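Side-chain contacts in MtVAO615 (Myceliophthora thermophila, PDB 6F72), which is a secreted flavoprotein that carries bicovalently bound FAD and probably acts as an oxidase using molecular oxygen, although its substrate is still unknown: residues S312-G315 / N316-W320; P356-R360 / D361-R365; D372-S376 / R377-P381. All coordinates share one frame; numbering follows the deposited sequence.

Contact 1 of 3, residues S312-G315 / N316-W320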
loop_
_atom_site.group_PDB
_atom_site.type_symbol
_atom_site.label_atom_id
_atom_site.label_comp_id
_atom_site.label_asym_id
_atom_site.label_seq_id
_atom_site.Cartn_x
_atom_site.Cartn_y
_atom_site.Cartn_z
ATOM N N SER A 312 1.132 28.386 -18.164
ATOM C CA SER A 312 1.201 29.853 -18.033
ATOM C C SER A 312 1.775 30.604 -19.232
ATOM O O SER A 312 1.674 31.832 -19.293
ATOM C CB SER A 312 1.996 30.241 -16.786
ATOM O OG SER A 312 1.420 29.676 -15.626
ATOM N N ALA A 313 2.367 29.875 -20.174
ATOM C CA ALA A 313 2.992 30.461 -21.362
ATOM C C ALA A 313 2.406 29.929 -22.667
ATOM O O ALA A 313 2.540 30.573 -23.719
ATOM C CB ALA A 313 4.500 30.240 -21.332
ATOM N N VAL A 314 1.753 28.770 -22.603
ATOM C CA VAL A 314 1.290 28.072 -23.818
ATOM C C VAL A 314 -0.220 27.821 -23.884
ATOM O O VAL A 314 -0.753 27.469 -24.947
ATOM C CB VAL A 314 2.048 26.732 -24.042
ATOM C CG1 VAL A 314 3.487 26.984 -24.457
ATOM C CG2 VAL A 314 1.974 25.823 -22.816
ATOM N N GLY A 315 -0.897 28.005 -22.749
ATOM C CA GLY A 315 -2.316 27.683 -22.614
ATOM C C GLY A 315 -2.517 26.210 -22.311
ATOM O O GLY A 315 -1.619 25.392 -22.521
ATOM N N ASN A 316 -3.714 25.874 -21.842
ATOM C CA ASN A 316 -4.020 24.540 -21.325
ATOM C C ASN A 316 -3.991 23.431 -22.377
ATOM O O ASN A 316 -3.660 22.280 -22.063
ATOM C CB ASN A 316 -5.369 24.541 -20.604
ATOM C CG ASN A 316 -5.511 23.387 -19.635
ATOM O OD1 ASN A 316 -6.347 22.506 -19.826
ATOM N ND2 ASN A 316 -4.693 23.388 -18.588
ATOM N N GLU A 317 -4.335 23.781 -23.614
ATOM C CA GLU A 317 -4.369 22.812 -24.703
ATOM C C GLU A 317 -2.992 22.262 -25.090
ATOM O O GLU A 317 -2.860 21.058 -25.345
ATOM C CB GLU A 317 -5.096 23.385 -25.921
ATOM C CG GLU A 317 -6.583 23.045 -25.957
ATOM C CD GLU A 317 -6.864 21.562 -26.224
ATOM O OE1 GLU A 317 -6.076 20.896 -26.934
ATOM O OE2 GLU A 317 -7.898 21.056 -25.732
ATOM N N VAL A 318 -1.990 23.146 -25.132
ATOM C CA VAL A 318 -0.594 22.762 -25.424
ATOM C C VAL A 318 -0.018 21.979 -24.241
ATOM O O VAL A 318 0.722 21.007 -24.445
ATOM C CB VAL A 318 0.297 23.981 -25.801
ATOM C CG1 VAL A 318 1.770 23.593 -25.920
ATOM C CG2 VAL A 318 -0.170 24.621 -27.110
ATOM N N TYR A 319 -0.380 22.396 -23.019
ATOM C CA TYR A 319 -0.027 21.676 -21.787
ATOM C C TYR A 319 -0.393 20.192 -21.856
ATOM O O TYR A 319 0.453 19.348 -21.574
ATOM C CB TYR A 319 -0.658 22.325 -20.537
ATOM C CG TYR A 319 -0.598 21.454 -19.286
ATOM C CD1 TYR A 319 0.602 21.290 -18.576
ATOM C CD2 TYR A 319 -1.734 20.773 -18.827
ATOM C CE1 TYR A 319 0.664 20.479 -17.443
ATOM C CE2 TYR A 319 -1.679 19.958 -17.696
ATOM C CZ TYR A 319 -0.482 19.819 -17.007
ATOM O OH TYR A 319 -0.430 19.016 -15.891
ATOM N N TRP A 320 -1.640 19.886 -22.235
ATOM C CA TRP A 320 -2.104 18.495 -22.283
ATOM C C TRP A 320 -1.477 17.658 -23.395
ATOM O O TRP A 320 -1.301 16.445 -23.241
ATOM C CB TRP A 320 -3.629 18.397 -22.295
ATOM C CG TRP A 320 -4.203 18.661 -20.943
ATOM C CD1 TRP A 320 -4.960 19.739 -20.576
ATOM C CD2 TRP A 320 -4.035 17.864 -19.755
ATOM N NE1 TRP A 320 -5.285 19.658 -19.242
ATOM C CE2 TRP A 320 -4.737 18.522 -18.711
ATOM C CE3 TRP A 320 -3.368 16.659 -19.471
ATOM C CZ2 TRP A 320 -4.794 18.015 -17.400
ATOM C CZ3 TRP A 320 -3.423 16.153 -18.171
ATOM C CH2 TRP A 320 -4.132 16.833 -17.151
HETATM O O HOH W 1 -2.796 25.824 -25.409
#

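Contact 2 of 3, residues P356-R360 / D361-R365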
loop_
_atom_site.group_PDB
_atom_site.type_symbol
_atom_site.label_atom_id
_atom_site.label_comp_id
_atom_site.label_asym_id
_atom_site.label_seq_id
_atom_site.Cartn_x
_atom_site.Cartn_y
_atom_site.Cartn_z
ATOM N N PRO A 356 19.286 5.460 -11.439
ATOM C CA PRO A 356 20.350 4.761 -10.687
ATOM C C PRO A 356 21.645 4.594 -11.480
ATOM O O PRO A 356 21.612 4.226 -12.655
ATOM C CB PRO A 356 19.715 3.401 -10.355
ATOM C CG PRO A 356 18.242 3.664 -10.379
ATOM C CD PRO A 356 18.057 4.640 -11.511
ATOM N N GLY A 357 22.770 4.906 -10.846
ATOM C CA GLY A 357 24.085 4.792 -11.481
ATOM C C GLY A 357 24.430 5.853 -12.515
ATOM O O GLY A 357 25.485 5.758 -13.162
ATOM N N ALA A 358 23.560 6.853 -12.679
ATOM C CA ALA A 358 23.772 7.927 -13.656
ATOM C C ALA A 358 24.459 9.127 -13.025
ATOM O O ALA A 358 23.976 9.650 -12.027
ATOM C CB ALA A 358 22.453 8.347 -14.304
ATOM N N ASP A 359 25.590 9.552 -13.591
ATOM C CA ASP A 359 26.191 10.825 -13.180
ATOM C C ASP A 359 25.536 12.002 -13.923
ATOM O O ASP A 359 24.548 11.814 -14.653
ATOM C CB ASP A 359 27.737 10.823 -13.251
ATOM C CG ASP A 359 28.288 10.816 -14.677
ATOM O OD1 ASP A 359 27.928 11.682 -15.508
ATOM O OD2 ASP A 359 29.142 9.946 -14.956
ATOM N N ARG A 360 26.089 13.201 -13.729
ATOM C CA ARG A 360 25.506 14.433 -14.254
ATOM C C ARG A 360 25.415 14.488 -15.793
ATOM O O ARG A 360 24.411 14.962 -16.342
ATOM C CB ARG A 360 26.236 15.658 -13.679
ATOM C CG ARG A 360 25.631 17.009 -14.042
ATOM C CD ARG A 360 24.129 17.080 -13.768
ATOM N NE ARG A 360 23.491 18.159 -14.518
ATOM C CZ ARG A 360 23.369 19.410 -14.080
ATOM N NH1 ARG A 360 23.842 19.759 -12.884
ATOM N NH2 ARG A 360 22.772 20.317 -14.843
ATOM N N ASP A 361 26.446 13.994 -16.477
ATOM C CA ASP A 361 26.410 13.913 -17.941
ATOM C C ASP A 361 25.353 12.913 -18.416
ATOM O O ASP A 361 24.676 13.150 -19.425
ATOM C CB ASP A 361 27.785 13.559 -18.516
ATOM C CG ASP A 361 28.863 14.579 -18.159
ATOM O OD1 ASP A 361 28.565 15.789 -18.014
ATOM O OD2 ASP A 361 30.030 14.151 -18.030
ATOM N N ALA A 362 25.200 11.821 -17.665
ATOM C CA ALA A 362 24.223 10.778 -17.974
ATOM C C ALA A 362 22.780 11.238 -17.712
ATOM O O ALA A 362 21.892 10.981 -18.526
ATOM C CB ALA A 362 24.551 9.496 -17.223
ATOM N N VAL A 363 22.566 11.929 -16.589
ATOM C CA VAL A 363 21.288 12.599 -16.288
ATOM C C VAL A 363 20.881 13.516 -17.456
ATOM O O VAL A 363 19.777 13.376 -17.998
ATOM C CB VAL A 363 21.345 13.361 -14.935
ATOM C CG1 VAL A 363 20.143 14.285 -14.743
ATOM C CG2 VAL A 363 21.443 12.377 -13.772
ATOM N N ASP A 364 21.794 14.406 -17.858
ATOM C CA ASP A 364 21.573 15.349 -18.965
ATOM C C ASP A 364 21.168 14.666 -20.278
ATOM O O ASP A 364 20.206 15.096 -20.923
ATOM C CB ASP A 364 22.803 16.243 -19.180
ATOM C CG ASP A 364 23.060 17.196 -18.016
ATOM O OD1 ASP A 364 22.126 17.503 -17.236
ATOM O OD2 ASP A 364 24.219 17.644 -17.887
ATOM N N ARG A 365 21.879 13.594 -20.642
ATOM C CA ARG A 365 21.552 12.802 -21.847
ATOM C C ARG A 365 20.179 12.129 -21.708
ATOM O O ARG A 365 19.396 12.103 -22.668
ATOM C CB ARG A 365 22.643 11.768 -22.180
ATOM C CG ARG A 365 23.997 12.346 -22.589
ATOM C CD ARG A 365 25.003 11.272 -23.009
ATOM N NE ARG A 365 24.888 10.044 -22.209
ATOM C CZ ARG A 365 25.702 9.675 -21.215
ATOM N NH1 ARG A 365 26.748 10.418 -20.862
ATOM N NH2 ARG A 365 25.464 8.539 -20.568
#

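Contact 3 of 3, residues D372-S376 / R377-P381. With NAG (2-acetamido-2-deoxy-beta-D-glucopyranose), chain F.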
loop_
_atom_site.group_PDB
_atom_site.type_symbol
_atom_site.label_atom_id
_atom_site.label_comp_id
_atom_site.label_asym_id
_atom_site.label_seq_id
_atom_site.Cartn_x
_atom_site.Cartn_y
_atom_site.Cartn_z
ATOM N N ASP A 372 13.813 18.691 -24.987
ATOM C CA ASP A 372 13.653 19.091 -26.382
ATOM C C ASP A 372 12.185 19.132 -26.790
ATOM O O ASP A 372 11.775 20.046 -27.523
ATOM C CB ASP A 372 14.424 18.160 -27.330
ATOM C CG ASP A 372 15.926 18.418 -27.336
ATOM O OD1 ASP A 372 16.381 19.524 -26.970
ATOM O OD2 ASP A 372 16.664 17.492 -27.719
ATOM N N ASP A 373 11.398 18.157 -26.321
ATOM C CA ASP A 373 9.967 18.104 -26.641
ATOM C C ASP A 373 9.227 19.323 -26.106
ATOM O O ASP A 373 8.435 19.949 -26.830
ATOM C CB ASP A 373 9.310 16.818 -26.142
ATOM C CG ASP A 373 7.830 16.746 -26.506
ATOM O OD1 ASP A 373 6.999 17.257 -25.728
ATOM O OD2 ASP A 373 7.498 16.198 -27.582
ATOM N N LEU A 374 9.503 19.656 -24.846
ATOM C CA LEU A 374 8.941 20.844 -24.209
ATOM C C LEU A 374 9.377 22.131 -24.921
ATOM O O LEU A 374 8.534 22.992 -25.202
ATOM C CB LEU A 374 9.284 20.873 -22.713
ATOM C CG LEU A 374 8.664 19.737 -21.891
ATOM C CD1 LEU A 374 9.467 19.448 -20.627
ATOM C CD2 LEU A 374 7.203 20.023 -21.571
ATOM N N ALA A 375 10.674 22.235 -25.227
ATOM C CA ALA A 375 11.233 23.367 -25.982
ATOM C C ALA A 375 10.497 23.589 -27.308
ATOM O O ALA A 375 10.109 24.716 -27.608
ATOM C CB ALA A 375 12.728 23.178 -26.218
ATOM N N SER A 376 10.269 22.510 -28.064
ATOM C CA SER A 376 9.583 22.573 -29.373
ATOM C C SER A 376 8.111 22.996 -29.265
ATOM O O SER A 376 7.481 23.380 -30.266
ATOM C CB SER A 376 9.687 21.231 -30.108
ATOM O OG SER A 376 8.701 20.322 -29.642
ATOM N N ARG A 377 7.576 22.915 -28.049
ATOM C CA ARG A 377 6.184 23.242 -27.778
ATOM C C ARG A 377 6.024 24.600 -27.079
ATOM O O ARG A 377 4.926 24.956 -26.644
ATOM C CB ARG A 377 5.530 22.099 -26.998
ATOM C CG ARG A 377 5.281 20.869 -27.859
ATOM C CD ARG A 377 5.071 19.650 -26.989
ATOM N NE ARG A 377 3.954 18.848 -27.468
ATOM C CZ ARG A 377 4.055 17.724 -28.170
ATOM N NH1 ARG A 377 5.237 17.220 -28.501
ATOM N NH2 ARG A 377 2.952 17.093 -28.542
ATOM N N GLY A 378 7.124 25.351 -27.011
ATOM C CA GLY A 378 7.160 26.683 -26.412
ATOM C C GLY A 378 7.097 26.711 -24.888
ATOM O O GLY A 378 6.736 27.736 -24.302
ATOM N N ILE A 379 7.442 25.589 -24.254
ATOM C CA ILE A 379 7.452 25.464 -22.784
ATOM C C ILE A 379 8.878 25.600 -22.248
ATOM O O ILE A 379 9.797 24.949 -22.739
ATOM C CB ILE A 379 6.799 24.134 -22.317
ATOM C CG1 ILE A 379 5.317 24.092 -22.730
ATOM C CG2 ILE A 379 6.911 23.964 -20.811
ATOM C CD1 ILE A 379 4.703 22.709 -22.772
ATOM N N THR A 380 9.048 26.478 -21.264
ATOM C CA THR A 380 10.273 26.553 -20.466
ATOM C C THR A 380 10.037 25.717 -19.204
ATOM O O THR A 380 9.297 26.139 -18.306
ATOM C CB THR A 380 10.631 28.009 -20.082
ATOM O OG1 THR A 380 10.587 28.842 -21.249
ATOM C CG2 THR A 380 12.024 28.087 -19.442
ATOM N N PRO A 381 10.646 24.516 -19.137
ATOM C CA PRO A 381 10.473 23.703 -17.930
ATOM C C PRO A 381 11.283 24.213 -16.734
ATOM O O PRO A 381 12.152 25.077 -16.892
ATOM C CB PRO A 381 10.973 22.322 -18.366
ATOM C CG PRO A 381 11.974 22.607 -19.438
ATOM C CD PRO A 381 11.458 23.823 -20.159
HETATM C C1 NAG F . 5.442 27.786 -14.477
HETATM C C2 NAG F . 5.625 28.236 -13.016
HETATM C C3 NAG F . 6.612 29.406 -12.902
HETATM C C4 NAG F . 7.898 29.153 -13.697
HETATM C C5 NAG F . 7.521 28.833 -15.154
HETATM C C6 NAG F . 8.729 28.667 -16.075
HETATM C C7 NAG F . 3.582 27.824 -11.646
HETATM C C8 NAG F . 2.294 28.442 -11.186
HETATM N N2 NAG F . 4.335 28.605 -12.438
HETATM O O3 NAG F . 6.920 29.647 -11.526
HETATM O O4 NAG F . 8.769 30.291 -13.605
HETATM O O5 NAG F . 6.691 27.652 -15.186
HETATM O O6 NAG F . 9.377 27.412 -15.832
HETATM O O7 NAG F . 3.892 26.689 -11.306
#

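Contact 1 of 3, residues S312-G315 / N316-W320
Val314 and Val318 pack against each other at the N-terminal start of helix 316-335, where Gly315 occupies the N-cap position. Val318 CB lies 3.7 Å from Val314 CB, and the two branched side chains cross at about a right angle. CG1, which the first torsion places anti to the backbone N (chi1 173°), runs on over the other valine and comes to 3.8 Å from Val314 CG2. CG2 takes a different target, the backbone: it sits 3.6 Å from Val314 O. One methyl therefore covers the neighbouring side chain while the other touches its carbonyl.

Gly315, with a positive phi of 83°, turns the chain into the helix. Its carbonyl oxygen accepts from Tyr319 N at 3.3 Å, the first i+4 bond of the helix. The buried ring of Tyr319 leads away from 312-315; its CE2 stands over the centre of the Trp320 ring and its hydroxyl is hydrogen-bonded to Gly345 O. Asn316 ND2 is tied to Asp311 and to the backbone of Asn346, and Glu317 forms a salt bridge with Arg437 of helix 426-439. A water bridges the two valine backbones, donating to Val314 O at 2.7 Å and accepting from Val318 N at 2.8 Å.

Contact 2 of 3, residues P356-R360 / D361-R365
Arg360 and Asp364, one helical turn apart at the start of helix 360-376, form a salt bridge through NE and not through the outer nitrogens. Arg360 NE reaches Asp364 OD1 at 3.1 Å along an almost straight N-H line (174°). The oxygen lies at the edge of the guanidinium and close to its plane, whereas the nitrogen meets the carboxylate on its syn side and somewhat out of plane; the two flat groups stand 78° apart. A bend in the arginine chain at chi2 (51°) turns it forward along the helix, toward the next turn, and brings NE, rather than the end of the group, to the carboxylate.

The second polar cluster is the N-cap. Asp359 OD1 accepts from Asp361 N at 2.9 Å and, weakly, from Ala362 N at 3.5 Å, so a single carboxylate oxygen serves two amides of the first turn. The backbone adds the regular helical bonds from Val363 N to Asp359 O and from Asp364 N to Arg360 O.

Apolar contact lies beside the cap, where the buried Ala358 sets its CB 3.8 Å from Ala362 CB and also meets Val363 CG2 at 4.2 Å. Val363 and Arg360 both touch Pro385 of strand 382-388, joining this end of the helix to the neighbouring sheet.

The carboxylates of Asp359 and Asp361 come within 4.1 Å between Asp359 OD1 and Asp361 OD2. Their mutual repulsion is probably eased by the helix N-terminus, whose amide groups and dipole would favour negative charge here, while the charge of Asp364 is paired directly with Arg360.

Contact 3 of 3, residues D372-S376 / R377-P381
Asp373 reaches Arg377 four residues on, across the C-terminal end of helix 360-376, which closes in a Schellman motif. Asp373 OD2 forms a salt bridge with Arg377 NH1 at 2.6 Å, the oxygen at the edge of the guanidinium and near its plane; the carboxylate and guanidinium planes are 30° apart. With CG anti to the backbone N (chi1 -179°), the carboxylate extends along the arginine, and its OD1 lies 3.3 Å from Arg377 CD. Both side chains also touch Ala325 of helix 316-335.

Leu374 contributes through its backbone and its side chain. Its carbonyl oxygen accepts from two amides, Ile379 N at 3.0 Å and Arg377 N, which approach from opposite faces of the carbonyl plane; the first is the six-to-one bond of the Schellman motif. Its two methyls divide the packing: CD2 meets Ile379 CD1 at 3.9 Å, and CD1 meets Pro381 CB at 4.0 Å. Leu307 and Phe309 of strand 302-310 pack on the same leucine, so this cluster seals the helix end to the sheet.

Ala375 supplies the other bond of the motif, its O accepting from Gly378 N. Gly378 is the C-prime residue, and its positive phi (74°) reverses the chain at this point. Ser376 turns its hydroxyl back between its own N and carbonyl carbon, where OG donates to Asp373 O at 2.8 Å.

Beyond the turn the chain runs on toward strand 382-388, past the N-acetylglucosamine carried by Asn310. Here the sugar meets the backbone, its O6 donating to Thr380 O at 2.8 Å.

Contacts 2 and 3 mark the two ends of helix 360-376: 356-365 caps its start and 372-381 closes its finish, with centres 21 Å apart and no direct touch. Contact 1, at the start of helix 316-335, lies against contact 3, their centres 11 Å apart. There Val314 CG1 comes to 3.3 Å from Arg377 O, and Val314 CG2 to 3.8 Å from Ile379 CG1, so one helix begins against the turn that ends the other. Contact 2 is about 20 Å from contact 1 between nearest atoms. All three are peripheral, 30 to 35 Å from the chain centre, and the FAD linked to His157 and Cys222 takes no part in them.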